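Local coordinates for reticulocyte-binding protein 2a (PDB 4Z8N) that probably binds a receptor on red blood cells, reticulocytes in particular, during invasion by the malaria parasite Plasmodium vivax, through the erythrocyte-binding domain described here, at residues E50-N53 with Q54-P58; I157-E160 with R161-V165; K224-H227 with G228-V232; S247-K250 with K251-D255; N258-A261 with T262-S266. All coordinates share one frame; numbering follows the deposited sequence.

Contact 1: E50-N53 with Q54-P58; sequences EAYN and QSVNP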
# COMPACT_ATOMS: atom_id res chain seq x y z
N GLU A 50 6.78 -20.88 18.08
CA GLU A 50 7.62 -20.45 19.19
C GLU A 50 8.56 -19.33 18.77
O GLU A 50 8.72 -18.34 19.48
CB GLU A 50 8.42 -21.63 19.74
CG GLU A 50 9.27 -21.31 20.95
CD GLU A 50 10.04 -22.51 21.46
OE1 GLU A 50 10.84 -23.08 20.69
OE2 GLU A 50 9.85 -22.89 22.64
N ALA A 51 9.17 -19.48 17.60
CA ALA A 51 10.09 -18.48 17.07
C ALA A 51 9.35 -17.22 16.65
O ALA A 51 9.86 -16.10 16.81
CB ALA A 51 10.88 -19.05 15.90
N TYR A 52 8.15 -17.39 16.11
CA TYR A 52 7.30 -16.28 15.71
C TYR A 52 6.95 -15.40 16.91
O TYR A 52 6.99 -14.17 16.82
CB TYR A 52 6.01 -16.79 15.05
CG TYR A 52 5.13 -15.72 14.43
CD1 TYR A 52 4.20 -15.03 15.20
CD2 TYR A 52 5.22 -15.42 13.08
CE1 TYR A 52 3.39 -14.06 14.65
CE2 TYR A 52 4.41 -14.44 12.51
CZ TYR A 52 3.50 -13.77 13.30
OH TYR A 52 2.70 -12.80 12.74
N ASN A 53 6.60 -16.04 18.02
CA ASN A 53 6.20 -15.32 19.23
C ASN A 53 7.37 -14.56 19.84
O ASN A 53 7.20 -13.47 20.39
CB ASN A 53 5.61 -16.30 20.25
CG ASN A 53 4.71 -15.61 21.26
OD1 ASN A 53 4.95 -14.47 21.66
ND2 ASN A 53 3.67 -16.31 21.69
N GLN A 54 8.57 -15.12 19.74
CA GLN A 54 9.75 -14.50 20.33
C GLN A 54 10.29 -13.34 19.49
O GLN A 54 10.81 -12.36 20.03
CB GLN A 54 10.86 -15.54 20.53
CG GLN A 54 12.10 -14.99 21.21
CD GLN A 54 13.19 -16.03 21.40
OE1 GLN A 54 13.67 -16.62 20.43
NE2 GLN A 54 13.58 -16.25 22.65
N SER A 55 10.15 -13.44 18.17
CA SER A 55 10.77 -12.47 17.27
C SER A 55 9.77 -11.53 16.59
O SER A 55 9.91 -10.31 16.67
CB SER A 55 11.58 -13.20 16.19
OG SER A 55 12.63 -13.95 16.76
N VAL A 56 8.78 -12.10 15.92
CA VAL A 56 7.86 -11.31 15.10
C VAL A 56 6.93 -10.43 15.94
O VAL A 56 6.75 -9.25 15.63
CB VAL A 56 7.02 -12.22 14.19
CG1 VAL A 56 6.05 -11.39 13.36
CG2 VAL A 56 7.93 -13.03 13.28
N ASN A 57 6.34 -11.00 16.98
CA ASN A 57 5.39 -10.25 17.81
C ASN A 57 5.99 -9.03 18.53
O ASN A 57 5.37 -7.97 18.54
CB ASN A 57 4.73 -11.19 18.83
CG ASN A 57 3.66 -12.06 18.21
OD1 ASN A 57 3.01 -11.67 17.24
ND2 ASN A 57 3.48 -13.26 18.76
N PRO A 58 7.19 -9.17 19.14
CA PRO A 58 7.77 -7.95 19.72
C PRO A 58 8.15 -6.92 18.65
O PRO A 58 8.07 -5.72 18.91
CB PRO A 58 9.02 -8.47 20.44
CG PRO A 58 8.75 -9.90 20.69
CD PRO A 58 7.97 -10.37 19.50
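Val-56 lies over one face of the Tyr-52 ring, one turn further along helix 42-69 of the erythrocyte-binding domain. Its CB stands 3.7 Å from the ring centroid, 7° off the ring normal, which is a CH-pi contact. The methyl groups spread over the face: Val-56 CG1 meets Tyr-52 CZ at 3.5 Å, and Val-56 CG2 meets Tyr-52 CD2 at 3.6 Å. Tyr-52 CG is anti to the backbone N (chi1 -173°), which turns the ring forward along the helix. Lys-35 makes a cation-pi contact with Tyr-52. Val-56 also packs on Phe-129 of helix 119-136 and on Phe-31 of helix 26-37.

In the backbone, Gln-54 N bonds Glu-50 O and Ser-55 N bonds Ala-51 O, both i to i+4. The bond from Asn-57 N to Tyr-52 O, at 3.2 Å, spans five residues instead, and the i to i+4 bond from Val-56 N is weak. Pro-58 has no N-H to give, and its CD sits 3.3 Å from Asn-53 O, where the helix is kinked.

Asn-57 ND2 gives a long, weak bond to Asn-53 OD1 at 3.5 Å. The ring is thus fixed mainly by apolar and cation-pi contact, and the amide bond adds little.

Contact 2: I157-E160 with R161-V165; sequences IYVE and RVKEV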
# COMPACT_ATOMS: atom_id res chain seq x y z
N ILE A 157 -5.18 -23.05 -2.84
CA ILE A 157 -5.80 -22.02 -2.02
C ILE A 157 -5.44 -20.63 -2.54
O ILE A 157 -6.30 -19.77 -2.68
CB ILE A 157 -5.37 -22.14 -0.54
CG1 ILE A 157 -5.86 -23.47 0.04
CG2 ILE A 157 -5.91 -20.97 0.27
CD1 ILE A 157 -5.50 -23.68 1.49
N TYR A 158 -4.16 -20.43 -2.85
CA TYR A 158 -3.69 -19.15 -3.37
C TYR A 158 -4.29 -18.81 -4.73
O TYR A 158 -4.71 -17.68 -4.97
CB TYR A 158 -2.16 -19.14 -3.48
CG TYR A 158 -1.44 -19.12 -2.15
CD1 TYR A 158 -2.10 -18.75 -0.99
CD2 TYR A 158 -0.10 -19.46 -2.06
CE1 TYR A 158 -1.45 -18.73 0.22
CE2 TYR A 158 0.57 -19.43 -0.85
CZ TYR A 158 -0.11 -19.07 0.29
OH TYR A 158 0.54 -19.05 1.50
N VAL A 159 -4.32 -19.81 -5.61
CA VAL A 159 -4.87 -19.64 -6.95
C VAL A 159 -6.33 -19.20 -6.90
O VAL A 159 -6.73 -18.25 -7.58
CB VAL A 159 -4.73 -20.94 -7.78
CG1 VAL A 159 -5.68 -20.94 -8.96
CG2 VAL A 159 -3.29 -21.13 -8.25
N GLU A 160 -7.13 -19.87 -6.08
CA GLU A 160 -8.55 -19.55 -5.96
C GLU A 160 -8.76 -18.14 -5.40
O GLU A 160 -9.69 -17.44 -5.78
CB GLU A 160 -9.25 -20.59 -5.08
CG GLU A 160 -10.77 -20.41 -4.98
CD GLU A 160 -11.49 -20.65 -6.30
OE1 GLU A 160 -10.91 -21.30 -7.20
OE2 GLU A 160 -12.64 -20.19 -6.43
N ARG A 161 -7.88 -17.73 -4.49
CA ARG A 161 -7.99 -16.41 -3.87
C ARG A 161 -7.68 -15.27 -4.84
O ARG A 161 -8.37 -14.26 -4.84
CB ARG A 161 -7.08 -16.33 -2.64
CG ARG A 161 -7.63 -17.08 -1.44
CD ARG A 161 -6.66 -17.06 -0.28
NE ARG A 161 -7.22 -17.73 0.90
CZ ARG A 161 -6.57 -17.90 2.04
NH1 ARG A 161 -5.33 -17.46 2.17
NH2 ARG A 161 -7.16 -18.52 3.05
N VAL A 162 -6.65 -15.44 -5.67
CA VAL A 162 -6.28 -14.37 -6.60
C VAL A 162 -7.26 -14.27 -7.76
O VAL A 162 -7.33 -13.25 -8.44
CB VAL A 162 -4.85 -14.56 -7.16
CG1 VAL A 162 -3.83 -14.55 -6.03
CG2 VAL A 162 -4.75 -15.83 -7.97
N LYS A 163 -8.03 -15.33 -7.99
CA LYS A 163 -9.03 -15.34 -9.05
C LYS A 163 -10.33 -14.68 -8.61
O LYS A 163 -11.21 -14.41 -9.42
CB LYS A 163 -9.33 -16.77 -9.51
CG LYS A 163 -8.22 -17.43 -10.31
CD LYS A 163 -8.63 -18.83 -10.73
CE LYS A 163 -7.55 -19.50 -11.57
NZ LYS A 163 -7.90 -20.91 -11.91
N GLU A 164 -10.44 -14.41 -7.31
CA GLU A 164 -11.68 -13.86 -6.76
C GLU A 164 -11.95 -12.44 -7.23
O GLU A 164 -13.11 -12.04 -7.35
CB GLU A 164 -11.64 -13.92 -5.23
CG GLU A 164 -11.96 -15.29 -4.66
CD GLU A 164 -11.82 -15.35 -3.16
OE1 GLU A 164 -11.64 -16.46 -2.62
OE2 GLU A 164 -11.88 -14.28 -2.51
N VAL A 165 -10.90 -11.67 -7.51
CA VAL A 165 -11.08 -10.30 -7.97
C VAL A 165 -10.47 -10.07 -9.35
O VAL A 165 -9.43 -10.65 -9.69
CB VAL A 165 -10.49 -9.28 -6.96
CG1 VAL A 165 -8.97 -9.33 -6.96
CG2 VAL A 165 -10.99 -7.87 -7.26
O HOH W 1 -9.34 -22.09 -9.17
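Tyr-158 O accepts the shortest backbone bond across these segments, from Val-162 N at 3.0 Å. Arg-161 N to Ile-157 O and Lys-163 N to Val-159 O are longer, and the last is also the most bent, at 136°. These i to i+4 bonds lie toward the C-terminal part of helix 149-162. Glu-164 N bonds Arg-161 O in an i to i+3 bond.

Two pairs of side chains run side by side. Ile-157 CG2 sits over the centre of one face of the Arg-161 guanidinium, 3.5 Å above its plane. The arginine chain is extended from CG to NE, and its CG passes 3.2 Å from Ile-157 O. The methyl on the beta-branch thus packs against a flat charged group. Arg-161 NH1 bonds Tyr-36 OH of helix 26-37, so the group is also held from outside.

In the second pair, Val-159 CG1 touches Lys-163 CE at 3.5 Å. Lys-163 CG is anti to its carbonyl carbon (chi1 -72°), and the extended chain runs back along the valine. Its amine does not meet Glu-160 directly. A water gives a bond to Glu-160 OE1 at 2.6 Å and accepts a weak one from Lys-163 NZ, which bridges the opposite charges.

Within the helical erythrocyte-binding domain, the segment packs on two long helices. Tyr-158 stacks on Tyr-260 of helix 246-297, and Val-162 packs on Tyr-263 there. Val-159 rests on Val-232 and Gln-236 of helix 199-237, whose Lys-229 NZ bonds Val-162 O.

Contact 3: K224-H227 with G228-V232; sequences KIIH and GKENV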
# COMPACT_ATOMS: atom_id res chain seq x y z
N LYS A 224 2.09 -4.53 -7.71
CA LYS A 224 2.33 -5.64 -6.80
C LYS A 224 1.25 -6.71 -6.93
O LYS A 224 1.54 -7.90 -6.91
CB LYS A 224 2.41 -5.15 -5.35
CG LYS A 224 3.47 -4.10 -5.10
CD LYS A 224 4.87 -4.64 -5.33
CE LYS A 224 5.92 -3.63 -4.90
NZ LYS A 224 7.30 -4.16 -5.07
N ILE A 225 0.00 -6.26 -7.04
CA ILE A 225 -1.13 -7.16 -7.20
C ILE A 225 -0.98 -8.02 -8.45
O ILE A 225 -1.13 -9.24 -8.40
CB ILE A 225 -2.45 -6.39 -7.26
CG1 ILE A 225 -2.71 -5.67 -5.93
CG2 ILE A 225 -3.61 -7.32 -7.60
CD1 ILE A 225 -3.86 -4.70 -5.98
N ILE A 226 -0.69 -7.37 -9.57
CA ILE A 226 -0.50 -8.05 -10.84
C ILE A 226 0.69 -9.00 -10.79
O ILE A 226 0.62 -10.14 -11.27
CB ILE A 226 -0.32 -7.05 -12.00
CG1 ILE A 226 -1.63 -6.30 -12.25
CG2 ILE A 226 0.14 -7.75 -13.27
CD1 ILE A 226 -1.54 -5.25 -13.34
N HIS A 227 1.79 -8.54 -10.19
CA HIS A 227 2.99 -9.36 -10.04
C HIS A 227 2.71 -10.60 -9.21
O HIS A 227 3.12 -11.71 -9.57
CB HIS A 227 4.11 -8.54 -9.40
CG HIS A 227 5.37 -9.31 -9.18
ND1 HIS A 227 5.71 -9.85 -7.95
CD2 HIS A 227 6.38 -9.63 -10.02
CE1 HIS A 227 6.87 -10.47 -8.05
NE2 HIS A 227 7.30 -10.35 -9.30
N GLY A 228 2.02 -10.42 -8.09
CA GLY A 228 1.71 -11.53 -7.20
C GLY A 228 0.76 -12.53 -7.83
O GLY A 228 1.00 -13.74 -7.77
N LYS A 229 -0.31 -12.04 -8.44
CA LYS A 229 -1.34 -12.89 -9.02
C LYS A 229 -0.81 -13.73 -10.18
O LYS A 229 -1.01 -14.95 -10.22
CB LYS A 229 -2.53 -12.06 -9.48
CG LYS A 229 -3.58 -12.86 -10.25
CD LYS A 229 -4.87 -12.08 -10.44
CE LYS A 229 -5.89 -12.91 -11.22
NZ LYS A 229 -7.25 -12.30 -11.16
N GLU A 230 -0.14 -13.09 -11.13
CA GLU A 230 0.37 -13.78 -12.31
C GLU A 230 1.39 -14.85 -11.95
O GLU A 230 1.44 -15.91 -12.57
CB GLU A 230 0.98 -12.79 -13.30
CG GLU A 230 -0.05 -11.94 -14.03
CD GLU A 230 0.58 -10.97 -15.01
OE1 GLU A 230 1.82 -10.86 -15.02
OE2 GLU A 230 -0.17 -10.32 -15.76
N ASN A 231 2.22 -14.57 -10.94
CA ASN A 231 3.22 -15.55 -10.51
C ASN A 231 2.57 -16.74 -9.82
O ASN A 231 3.00 -17.88 -10.01
CB ASN A 231 4.25 -14.89 -9.59
CG ASN A 231 5.33 -14.17 -10.36
OD1 ASN A 231 6.18 -14.79 -10.99
ND2 ASN A 231 5.30 -12.84 -10.32
N VAL A 232 1.54 -16.48 -9.02
CA VAL A 232 0.77 -17.56 -8.39
C VAL A 232 0.16 -18.44 -9.48
O VAL A 232 0.26 -19.66 -9.42
CB VAL A 232 -0.34 -17.01 -7.47
CG1 VAL A 232 -1.36 -18.10 -7.17
CG2 VAL A 232 0.25 -16.46 -6.19
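Asn-231 reaches over one face of the His-227 imidazole. Its ND2 lies 3.3 Å above the ring plane, over the centre. The ring and amide planes are 62° apart, so the amide meets the ring with its nitrogen and does not lie flat on it. His-227 CG is anti to the backbone N (chi1 179°), which swings the ring forward to the next turn, under this nitrogen.

The same nitrogen makes the shortest bond of the contact. Asn-231 ND2 donates to His-227 O at 2.6 Å, and Asn-231 N donates to that oxygen at 3.3 Å. The two donors reach it from opposite faces of the carbonyl plane. A single backbone oxygen is therefore gripped twice by one residue. The side-chain bond ties down the amide and fixes which of its ends faces the ring.

This lies within helix 199-237, a long helix of the Rh5-type coiled-coil domain. Its regular i to i+4 bonds run through the contact. Gly-228 N to Lys-224 O, at 2.8 Å, is the shortest backbone one.

Ile-226 and Glu-230 lie side by side. Ile-226 CG2 touches Glu-230 OE2 at 3.6 Å, and CD of the same carboxylate at 3.7 Å. Glu-230 CG stands beside its backbone N (chi1 -73°), which turns the chain back toward Ile-226, and the extension beyond CG lays the carboxylate alongside the methyl.

Ile-225 turns to Tyr-263 and Ala-270 of helix 246-297, and Asn-231 touches Phe-259 there. Lys-224 NZ bonds Gly-15 O.

Contact 4: S247-K250 with K251-D255; sequences STLK and KLYFD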
# COMPACT_ATOMS: atom_id res chain seq x y z
N SER A 247 15.39 -29.19 0.12
CA SER A 247 15.94 -27.88 -0.25
C SER A 247 15.07 -27.22 -1.31
O SER A 247 14.88 -26.00 -1.30
CB SER A 247 17.37 -28.02 -0.74
OG SER A 247 17.43 -28.76 -1.95
N THR A 248 14.56 -28.03 -2.23
CA THR A 248 13.65 -27.55 -3.26
C THR A 248 12.31 -27.18 -2.64
O THR A 248 11.72 -26.15 -2.97
CB THR A 248 13.44 -28.61 -4.36
OG1 THR A 248 14.69 -28.89 -5.00
CG2 THR A 248 12.43 -28.13 -5.39
N LEU A 249 11.83 -28.03 -1.74
CA LEU A 249 10.53 -27.85 -1.10
C LEU A 249 10.43 -26.52 -0.35
O LEU A 249 9.41 -25.84 -0.42
CB LEU A 249 10.25 -29.00 -0.14
CG LEU A 249 8.81 -29.09 0.38
CD1 LEU A 249 7.88 -29.56 -0.73
CD2 LEU A 249 8.73 -30.02 1.58
N LYS A 250 11.50 -26.17 0.36
CA LYS A 250 11.54 -24.91 1.10
C LYS A 250 11.33 -23.72 0.18
O LYS A 250 10.57 -22.80 0.50
CB LYS A 250 12.87 -24.76 1.85
CG LYS A 250 13.07 -25.75 2.98
CD LYS A 250 14.05 -25.19 4.00
CE LYS A 250 15.26 -26.10 4.17
NZ LYS A 250 16.17 -25.61 5.24
N LYS A 251 12.00 -23.74 -0.96
CA LYS A 251 11.91 -22.65 -1.93
C LYS A 251 10.53 -22.60 -2.57
O LYS A 251 10.00 -21.52 -2.81
CB LYS A 251 13.00 -22.79 -3.00
CG LYS A 251 13.35 -21.49 -3.68
CD LYS A 251 13.99 -21.73 -5.03
CE LYS A 251 14.17 -20.43 -5.78
NZ LYS A 251 14.62 -19.34 -4.86
N LEU A 252 9.96 -23.77 -2.85
CA LEU A 252 8.60 -23.84 -3.38
C LEU A 252 7.61 -23.24 -2.39
O LEU A 252 6.74 -22.46 -2.76
CB LEU A 252 8.22 -25.28 -3.72
CG LEU A 252 8.65 -25.82 -5.08
CD1 LEU A 252 8.17 -27.24 -5.28
CD2 LEU A 252 8.13 -24.92 -6.20
N TYR A 253 7.77 -23.61 -1.12
CA TYR A 253 6.95 -23.06 -0.04
C TYR A 253 7.10 -21.54 0.03
O TYR A 253 6.12 -20.80 0.02
CB TYR A 253 7.34 -23.66 1.31
CG TYR A 253 6.82 -25.06 1.58
CD1 TYR A 253 6.31 -25.86 0.56
CD2 TYR A 253 6.85 -25.59 2.87
CE1 TYR A 253 5.84 -27.14 0.83
CE2 TYR A 253 6.38 -26.86 3.14
CZ TYR A 253 5.88 -27.63 2.12
OH TYR A 253 5.42 -28.90 2.39
N PHE A 254 8.35 -21.08 0.10
CA PHE A 254 8.65 -19.68 0.34
C PHE A 254 8.25 -18.80 -0.84
O PHE A 254 7.75 -17.69 -0.65
CB PHE A 254 10.14 -19.50 0.65
CG PHE A 254 10.58 -20.15 1.93
CD1 PHE A 254 9.64 -20.57 2.88
CD2 PHE A 254 11.92 -20.35 2.20
CE1 PHE A 254 10.05 -21.17 4.06
CE2 PHE A 254 12.33 -20.95 3.38
CZ PHE A 254 11.39 -21.36 4.31
N ASP A 255 8.49 -19.28 -2.06
CA ASP A 255 8.10 -18.54 -3.26
C ASP A 255 6.59 -18.35 -3.33
O ASP A 255 6.11 -17.27 -3.66
CB ASP A 255 8.61 -19.25 -4.51
CG ASP A 255 10.10 -19.07 -4.73
OD1 ASP A 255 10.77 -18.52 -3.84
OD2 ASP A 255 10.60 -19.50 -5.79
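Leu-249 packs against Tyr-253 one turn on, near the start of helix 246-297, the long C-terminal helix of this Rh5-type coiled-coil domain. This is the tight, buried part of the contact. Leu-249 CG lies over the ring face, 4.0 Å from the Tyr-253 centroid and 28° off the normal, a CH-pi contact set toward the outer end of the ring. Leu-249 CD1 meets Tyr-253 CE1 at 3.5 Å, while CD2 comes to 3.6 Å from Tyr-253 OH. The branch lies against the ring because Leu-249 CG is anti to the backbone N (chi1 -168°). The phenol end is held elsewhere: Tyr-253 OH bonds His-41 NE2, and the ring also meets Tyr-37.

The other side is looser. Thr-248 CG2 and Leu-252 CD1 come no nearer than 4.4 Å, although Leu-252 packs on Ile-240 and Tyr-151 beyond these segments. Ser-247 and Lys-251 are exposed. Lys-250 stands between the two sides, and its CB lies 4.1 Å from Phe-254 CE2. Its chain bends at chi3, and NZ bonds Tyr-134 O and Asn-138 OD1.

Regular i to i+4 backbone bonds join 247-250 to 251-255. The one from Phe-254 N to Lys-250 O is the shortest. Tyr-134 meets Phe-254 edge-to-face, and Tyr-30 and Ile-34 of helix 26-37 also pack on this ring. Within this stretch of helix, a carbonyl oxygen lies over one face of the ring: Lys-250 O is 3.0 Å above the Phe-254 plane, offset toward the CG end.

Contact 5: N258-A261 with T262-S266; sequences NFYA and TYKFS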
# COMPACT_ATOMS: atom_id res chain seq x y z
N ASN A 258 5.38 -15.93 -0.56
CA ASN A 258 5.84 -14.58 -0.85
C ASN A 258 5.03 -13.93 -1.97
O ASN A 258 4.73 -12.74 -1.91
CB ASN A 258 7.33 -14.59 -1.22
CG ASN A 258 7.88 -13.20 -1.45
OD1 ASN A 258 8.06 -12.42 -0.51
ND2 ASN A 258 8.15 -12.87 -2.71
N PHE A 259 4.68 -14.71 -2.98
CA PHE A 259 3.84 -14.21 -4.07
C PHE A 259 2.45 -13.81 -3.58
O PHE A 259 1.92 -12.77 -3.96
CB PHE A 259 3.72 -15.26 -5.18
CG PHE A 259 4.95 -15.37 -6.05
CD1 PHE A 259 5.70 -14.24 -6.35
CD2 PHE A 259 5.35 -16.59 -6.56
CE1 PHE A 259 6.83 -14.34 -7.14
CE2 PHE A 259 6.47 -16.69 -7.35
CZ PHE A 259 7.22 -15.57 -7.65
N TYR A 260 1.87 -14.64 -2.71
CA TYR A 260 0.54 -14.34 -2.20
C TYR A 260 0.57 -13.20 -1.19
O TYR A 260 -0.33 -12.36 -1.17
CB TYR A 260 -0.10 -15.58 -1.56
CG TYR A 260 -1.44 -15.28 -0.93
CD1 TYR A 260 -2.54 -14.95 -1.71
CD2 TYR A 260 -1.60 -15.29 0.45
CE1 TYR A 260 -3.77 -14.66 -1.14
CE2 TYR A 260 -2.82 -15.00 1.03
CZ TYR A 260 -3.90 -14.69 0.23
OH TYR A 260 -5.12 -14.40 0.80
N ALA A 261 1.60 -13.17 -0.35
CA ALA A 261 1.75 -12.10 0.63
C ALA A 261 1.87 -10.74 -0.05
O ALA A 261 1.31 -9.75 0.42
CB ALA A 261 2.95 -12.35 1.53
N THR A 262 2.60 -10.72 -1.16
CA THR A 262 2.75 -9.51 -1.97
C THR A 262 1.41 -9.07 -2.55
O THR A 262 1.05 -7.89 -2.52
CB THR A 262 3.76 -9.72 -3.11
OG1 THR A 262 5.05 -9.99 -2.56
CG2 THR A 262 3.84 -8.49 -4.00
N TYR A 263 0.67 -10.04 -3.08
CA TYR A 263 -0.66 -9.80 -3.62
C TYR A 263 -1.61 -9.27 -2.54
O TYR A 263 -2.29 -8.26 -2.74
CB TYR A 263 -1.22 -11.09 -4.24
CG TYR A 263 -2.69 -11.05 -4.58
CD1 TYR A 263 -3.12 -10.51 -5.79
CD2 TYR A 263 -3.65 -11.55 -3.71
CE1 TYR A 263 -4.47 -10.48 -6.11
CE2 TYR A 263 -4.99 -11.52 -4.02
CZ TYR A 263 -5.39 -10.98 -5.22
OH TYR A 263 -6.73 -10.95 -5.54
N LYS A 264 -1.64 -9.95 -1.41
CA LYS A 264 -2.56 -9.61 -0.32
C LYS A 264 -2.24 -8.26 0.31
O LYS A 264 -3.14 -7.48 0.61
CB LYS A 264 -2.53 -10.71 0.74
CG LYS A 264 -3.45 -10.45 1.93
CD LYS A 264 -3.32 -11.56 2.96
CE LYS A 264 -4.17 -11.30 4.18
NZ LYS A 264 -4.01 -12.38 5.20
N PHE A 265 -0.95 -7.99 0.50
CA PHE A 265 -0.49 -6.75 1.12
C PHE A 265 -0.98 -5.53 0.33
O PHE A 265 -1.40 -4.53 0.92
CB PHE A 265 1.04 -6.75 1.21
CG PHE A 265 1.61 -5.59 1.97
CD1 PHE A 265 1.46 -5.50 3.35
CD2 PHE A 265 2.33 -4.60 1.31
CE1 PHE A 265 2.00 -4.44 4.05
CE2 PHE A 265 2.88 -3.54 2.01
CZ PHE A 265 2.71 -3.46 3.38
N SER A 266 -0.95 -5.61 -0.99
CA SER A 266 -1.32 -4.48 -1.83
C SER A 266 -2.81 -4.45 -2.18
O SER A 266 -3.37 -3.37 -2.39
CB SER A 266 -0.49 -4.47 -3.12
OG SER A 266 0.78 -3.89 -2.89
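The backbone is regular alpha-helix, with four i to i+4 bonds in a row, from Thr-262 N to Asn-258 O through Phe-265 N to Ala-261 O. It forms part of helix 246-297, the long C-terminal helix of the Rh5-type coiled-coil domain. Lys-264 N to Tyr-260 O is the shortest of the four, at 2.8 Å.

Tyr-260 carries most of the side-chain contact. Lys-264 CB lies over one face of its ring, 4.2 Å above the plane and toward the rim. Further out, Lys-264 CD comes to 4.0 Å from Tyr-260 CE2. The extended chain passes the rim of the ring by CE2 and OH and carries NZ on to a long, weak ion pair with Glu-33. Tyr-263 approaches the same ring obliquely, its CD2 4.0 Å from Tyr-260 CE1. Phe-265 packs on Val-26 of helix 26-37, and Ser-266 OG bonds His-221 ND1.

Thr-262 holds the preceding turn with a second bond. Its OG1 stands beside its own backbone N (chi1 -63°), which aims the hydroxyl back along the helix. Asn-258 O therefore accepts from two donors, which reach it from opposite faces of its plane: Thr-262 N at 3.0 Å and Thr-262 OG1 at 2.8 Å.

Contacts 4 and 5 lie on helix 246-297, with centres about 16 Å apart. Contact 5 is the most interior, with four buried residues and one exposed. It touches contact 2 on helix 149-162 and contact 3 on helix 199-237, and those two also touch each other, so the three form one cluster of packed helices. Contact 4 meets contact 5 only by adjoining it in sequence. Contact 1, on helix 42-69, touches none of the others and is the most exposed, with two buried residues and four exposed. The rest fall in between. Aliphatic groups over tyrosine rings mark contacts 1, 4 and 5. Contact 2 sets a methyl against a guanidinium. Contacts 3 and 5 each add a side-chain bond to a backbone oxygen.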